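Local coordinates for protein putative transcriptional regulator MarR (Geobacillus stearothermophilus, PDB 2RDP) that probably binds DNA through a winged-helix domain and regulates transcription as a member of the MarR family, at residues W50-G55 with R108-V113. Sequence-based numbering, arbitrary orientation.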
ATOM      1  N   TRP A  50       2.162 -12.983  -7.955  1.00 58.20           N
ATOM      2  CA  TRP A  50       3.118 -12.795  -9.063  1.00 57.21           C
ATOM      3  C   TRP A  50       3.271 -14.069  -9.890  1.00 57.35           C
ATOM      4  O   TRP A  50       3.323 -14.018 -11.108  1.00 57.91           O
ATOM      5  CB  TRP A  50       4.508 -12.325  -8.567  1.00 56.45           C
ATOM      6  CG  TRP A  50       4.603 -10.863  -8.328  1.00 54.57           C
ATOM      7  CD1 TRP A  50       4.886 -10.233  -7.142  1.00 54.65           C
ATOM      8  CD2 TRP A  50       4.383  -9.825  -9.285  1.00 55.05           C
ATOM      9  NE1 TRP A  50       4.860  -8.877  -7.301  1.00 51.60           N
ATOM     10  CE2 TRP A  50       4.551  -8.591  -8.607  1.00 55.01           C
ATOM     11  CE3 TRP A  50       4.054  -9.812 -10.657  1.00 54.88           C
ATOM     12  CZ2 TRP A  50       4.395  -7.346  -9.255  1.00 55.92           C
ATOM     13  CZ3 TRP A  50       3.914  -8.577 -11.303  1.00 56.04           C
ATOM     14  CH2 TRP A  50       4.094  -7.362 -10.600  1.00 55.84           C
ATOM     15  N   LEU A  51       3.343 -15.211  -9.223  1.00 57.45           N
ATOM     16  CA  LEU A  51       3.429 -16.493  -9.900  1.00 58.12           C
ATOM     17  C   LEU A  51       2.149 -16.833 -10.668  1.00 59.26           C
ATOM     18  O   LEU A  51       2.206 -17.389 -11.767  1.00 59.08           O
ATOM     19  CB  LEU A  51       3.738 -17.596  -8.886  1.00 58.07           C
ATOM     20  CG  LEU A  51       5.139 -17.578  -8.262  1.00 56.61           C
ATOM     21  CD1 LEU A  51       5.168 -18.489  -7.060  1.00 54.49           C
ATOM     22  CD2 LEU A  51       6.184 -17.968  -9.283  1.00 55.11           C
ATOM     23  N   LEU A  52       0.998 -16.520 -10.078  1.00 60.18           N
ATOM     24  CA  LEU A  52      -0.281 -16.700 -10.759  1.00 61.33           C
ATOM     25  C   LEU A  52      -0.326 -15.839 -12.031  1.00 62.34           C
ATOM     26  O   LEU A  52      -0.670 -16.331 -13.107  1.00 62.80           O
ATOM     27  CB  LEU A  52      -1.463 -16.354  -9.832  1.00 60.92           C
ATOM     28  CG  LEU A  52      -2.912 -16.566 -10.317  1.00 60.33           C
ATOM     29  CD1 LEU A  52      -3.248 -18.029 -10.399  1.00 59.86           C
ATOM     30  CD2 LEU A  52      -3.917 -15.832  -9.418  1.00 59.46           C
ATOM     31  N   GLU A  53       0.084 -14.584 -11.900  0.50 62.60           N
ATOM     32  CA  GLU A  53      -0.031 -13.616 -12.980  0.50 63.09           C
ATOM     33  C   GLU A  53       1.064 -13.721 -14.057  0.50 63.22           C
ATOM     34  O   GLU A  53       0.814 -13.415 -15.229  0.50 63.43           O
ATOM     35  CB  GLU A  53      -0.148 -12.205 -12.390  0.50 62.94           C
ATOM     36  CG  GLU A  53      -1.520 -11.964 -11.723  0.50 63.08           C
ATOM     37  CD  GLU A  53      -1.535 -10.758 -10.813  0.50 63.50           C
ATOM     38  OE1 GLU A  53      -0.489 -10.077 -10.715  0.50 64.95           O
ATOM     39  OE2 GLU A  53      -2.587 -10.492 -10.186  0.50 63.79           O
ATOM     40  N   GLU A  54       2.249 -14.188 -13.668  1.00 63.22           N
ATOM     41  CA  GLU A  54       3.390 -14.294 -14.587  1.00 62.90           C
ATOM     42  C   GLU A  54       3.827 -15.686 -14.992  1.00 61.50           C
ATOM     43  O   GLU A  54       4.583 -15.811 -15.944  1.00 62.39           O
ATOM     44  CB  GLU A  54       4.594 -13.554 -13.983  1.00 63.53           C
ATOM     45  CG  GLU A  54       4.322 -12.095 -13.689  1.00 66.23           C
ATOM     46  CD  GLU A  54       4.236 -11.265 -14.948  1.00 70.67           C
ATOM     47  OE1 GLU A  54       5.189 -11.312 -15.758  1.00 73.42           O
ATOM     48  OE2 GLU A  54       3.213 -10.568 -15.129  1.00 74.70           O
ATOM     49  N   GLY A  55       3.378 -16.723 -14.284  1.00 60.17           N
ATOM     50  CA  GLY A  55       3.884 -18.099 -14.476  1.00 58.35           C
ATOM     51  C   GLY A  55       5.149 -18.369 -13.666  1.00 57.19           C
ATOM     52  O   GLY A  55       5.473 -17.590 -12.768  1.00 58.10           O
ATOM     53  N   ARG A 108      -4.952 -22.434  -5.216  0.70 59.08           N
ATOM     54  CA  ARG A 108      -6.286 -22.520  -4.649  0.70 59.53           C
ATOM     55  C   ARG A 108      -6.501 -21.384  -3.649  0.70 59.15           C
ATOM     56  O   ARG A 108      -7.483 -20.653  -3.760  0.70 59.54           O
ATOM     57  CB  ARG A 108      -6.506 -23.899  -4.003  0.70 59.68           C
ATOM     58  CG  ARG A 108      -7.667 -24.668  -4.579  0.70 61.92           C
ATOM     59  CD  ARG A 108      -8.142 -25.715  -3.602  0.70 65.50           C
ATOM     60  NE  ARG A 108      -7.875 -27.079  -4.057  0.70 67.88           N
ATOM     61  CZ  ARG A 108      -8.793 -27.865  -4.628  0.70 69.17           C
ATOM     62  NH1 ARG A 108     -10.034 -27.419  -4.827  0.70 69.33           N
ATOM     63  NH2 ARG A 108      -8.475 -29.097  -5.007  0.70 69.11           N
ATOM     64  N   ILE A 109      -5.562 -21.219  -2.713  1.00 58.75           N
ATOM     65  CA  ILE A 109      -5.602 -20.150  -1.702  1.00 58.29           C
ATOM     66  C   ILE A 109      -5.637 -18.721  -2.279  1.00 58.50           C
ATOM     67  O   ILE A 109      -6.485 -17.917  -1.890  1.00 58.57           O
ATOM     68  CB  ILE A 109      -4.407 -20.274  -0.708  1.00 58.15           C
ATOM     69  CG1 ILE A 109      -4.604 -21.458   0.225  1.00 56.83           C
ATOM     70  CG2 ILE A 109      -4.255 -19.021   0.154  1.00 56.99           C
ATOM     71  CD1 ILE A 109      -3.350 -21.840   0.923  1.00 56.10           C
ATOM     72  N   ILE A 110      -4.725 -18.391  -3.186  1.00 58.66           N
ATOM     73  CA  ILE A 110      -4.711 -17.047  -3.714  1.00 59.25           C
ATOM     74  C   ILE A 110      -5.863 -16.660  -4.575  1.00 59.59           C
ATOM     75  O   ILE A 110      -6.256 -15.517  -4.562  1.00 60.12           O
ATOM     76  CB  ILE A 110      -3.476 -16.679  -4.500  1.00 59.88           C
ATOM     77  CG1 ILE A 110      -3.187 -17.706  -5.580  1.00 58.94           C
ATOM     78  CG2 ILE A 110      -2.361 -16.358  -3.552  1.00 62.16           C
ATOM     79  CD1 ILE A 110      -2.287 -17.184  -6.579  1.00 62.55           C
ATOM     80  N   GLU A 111      -6.372 -17.595  -5.353  1.00 60.65           N
ATOM     81  CA  GLU A 111      -7.603 -17.382  -6.089  1.00 61.60           C
ATOM     82  C   GLU A 111      -8.767 -17.061  -5.156  1.00 60.94           C
ATOM     83  O   GLU A 111      -9.661 -16.281  -5.493  1.00 60.54           O
ATOM     84  CB  GLU A 111      -7.935 -18.639  -6.882  1.00 62.33           C
ATOM     85  CG  GLU A 111      -6.949 -18.896  -8.015  1.00 66.00           C
ATOM     86  CD  GLU A 111      -7.499 -19.856  -9.071  1.00 71.89           C
ATOM     87  OE1 GLU A 111      -8.043 -20.959  -8.728  1.00 69.65           O
ATOM     88  OE2 GLU A 111      -7.371 -19.468 -10.261  1.00 75.54           O
ATOM     89  N   GLU A 112      -8.752 -17.697  -3.992  1.00 60.07           N
ATOM     90  CA  GLU A 112      -9.751 -17.465  -2.990  1.00 59.34           C
ATOM     91  C   GLU A 112      -9.577 -16.105  -2.325  1.00 58.08           C
ATOM     92  O   GLU A 112     -10.555 -15.426  -2.055  1.00 58.01           O
ATOM     93  CB  GLU A 112      -9.664 -18.574  -1.963  1.00 60.23           C
ATOM     94  CG  GLU A 112     -10.864 -18.667  -1.078  1.00 64.89           C
ATOM     95  CD  GLU A 112     -10.923 -19.950  -0.290  1.00 70.97           C
ATOM     96  OE1 GLU A 112     -10.005 -20.821  -0.408  1.00 71.91           O
ATOM     97  OE2 GLU A 112     -11.919 -20.071   0.461  1.00 74.34           O
ATOM     98  N   VAL A 113      -8.335 -15.695  -2.071  1.00 56.59           N
ATOM     99  CA  VAL A 113      -8.086 -14.385  -1.456  1.00 55.15           C
ATOM    100  C   VAL A 113      -8.482 -13.272  -2.433  1.00 55.05           C
ATOM    101  O   VAL A 113      -9.150 -12.326  -2.065  1.00 54.97           O
ATOM    102  CB  VAL A 113      -6.611 -14.213  -0.980  1.00 54.95           C
ATOM    103  CG1 VAL A 113      -6.327 -12.758  -0.545  1.00 53.29           C
ATOM    104  CG2 VAL A 113      -6.280 -15.195   0.128  1.00 52.94           C
TER
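Leu52 and Ile110 carry most of this contact, a small apolar meeting of helices 42-54 and 104-124 that buries 127 Å² over both sides, with Glu111 at its margin. On the first helix, Trp50 points away from the partner segment, its indole lying against helix 59-66 and meeting the ring of Tyr22 of the second subunit, while Leu51 packs on Ile100 of strand 98-102. Leu52 is the residue that faces across: its CA lies 8.3 Å from the CA of Ile110, and both CB atoms point into the gap. CG of Leu52 stands anti to the backbone N (chi1 -176°). The two side chains slide past each other in opposite directions. The methyl CD1 of Ile110 lies 3.5 Å from CB of Leu52, closer than carbons normally pack, and also sits 3.5 Å from the branch CD2 of Leu52. In Ile110, CG1 stands between the backbone N and the carbonyl carbon (chi1 52°), and an extended outer bond (chi2 162°) sends the terminal methyl on toward Leu52. The contact joins helix 42-54, part of the winged-helix fold of MarR proteins, to helix 104-124, the long helix that follows the wing formed by strands 86-90 and 98-102; Leu102 of strand 98-102 touches both side chains. The carboxylate end of Glu111 approaches loosely, its OE2 4.4 Å from CD1 of Leu52, although its CB is not aimed at helix 42-54; no hydrogen bond spans the two segments. Glu53, in one of its two conformers, forms a salt bridge through OE2 with Arg21 of the second subunit. At the end of the segment Gly55 departs from helical angles with positive phi, although its N still bonds to Leu51 O at 2.9 Å.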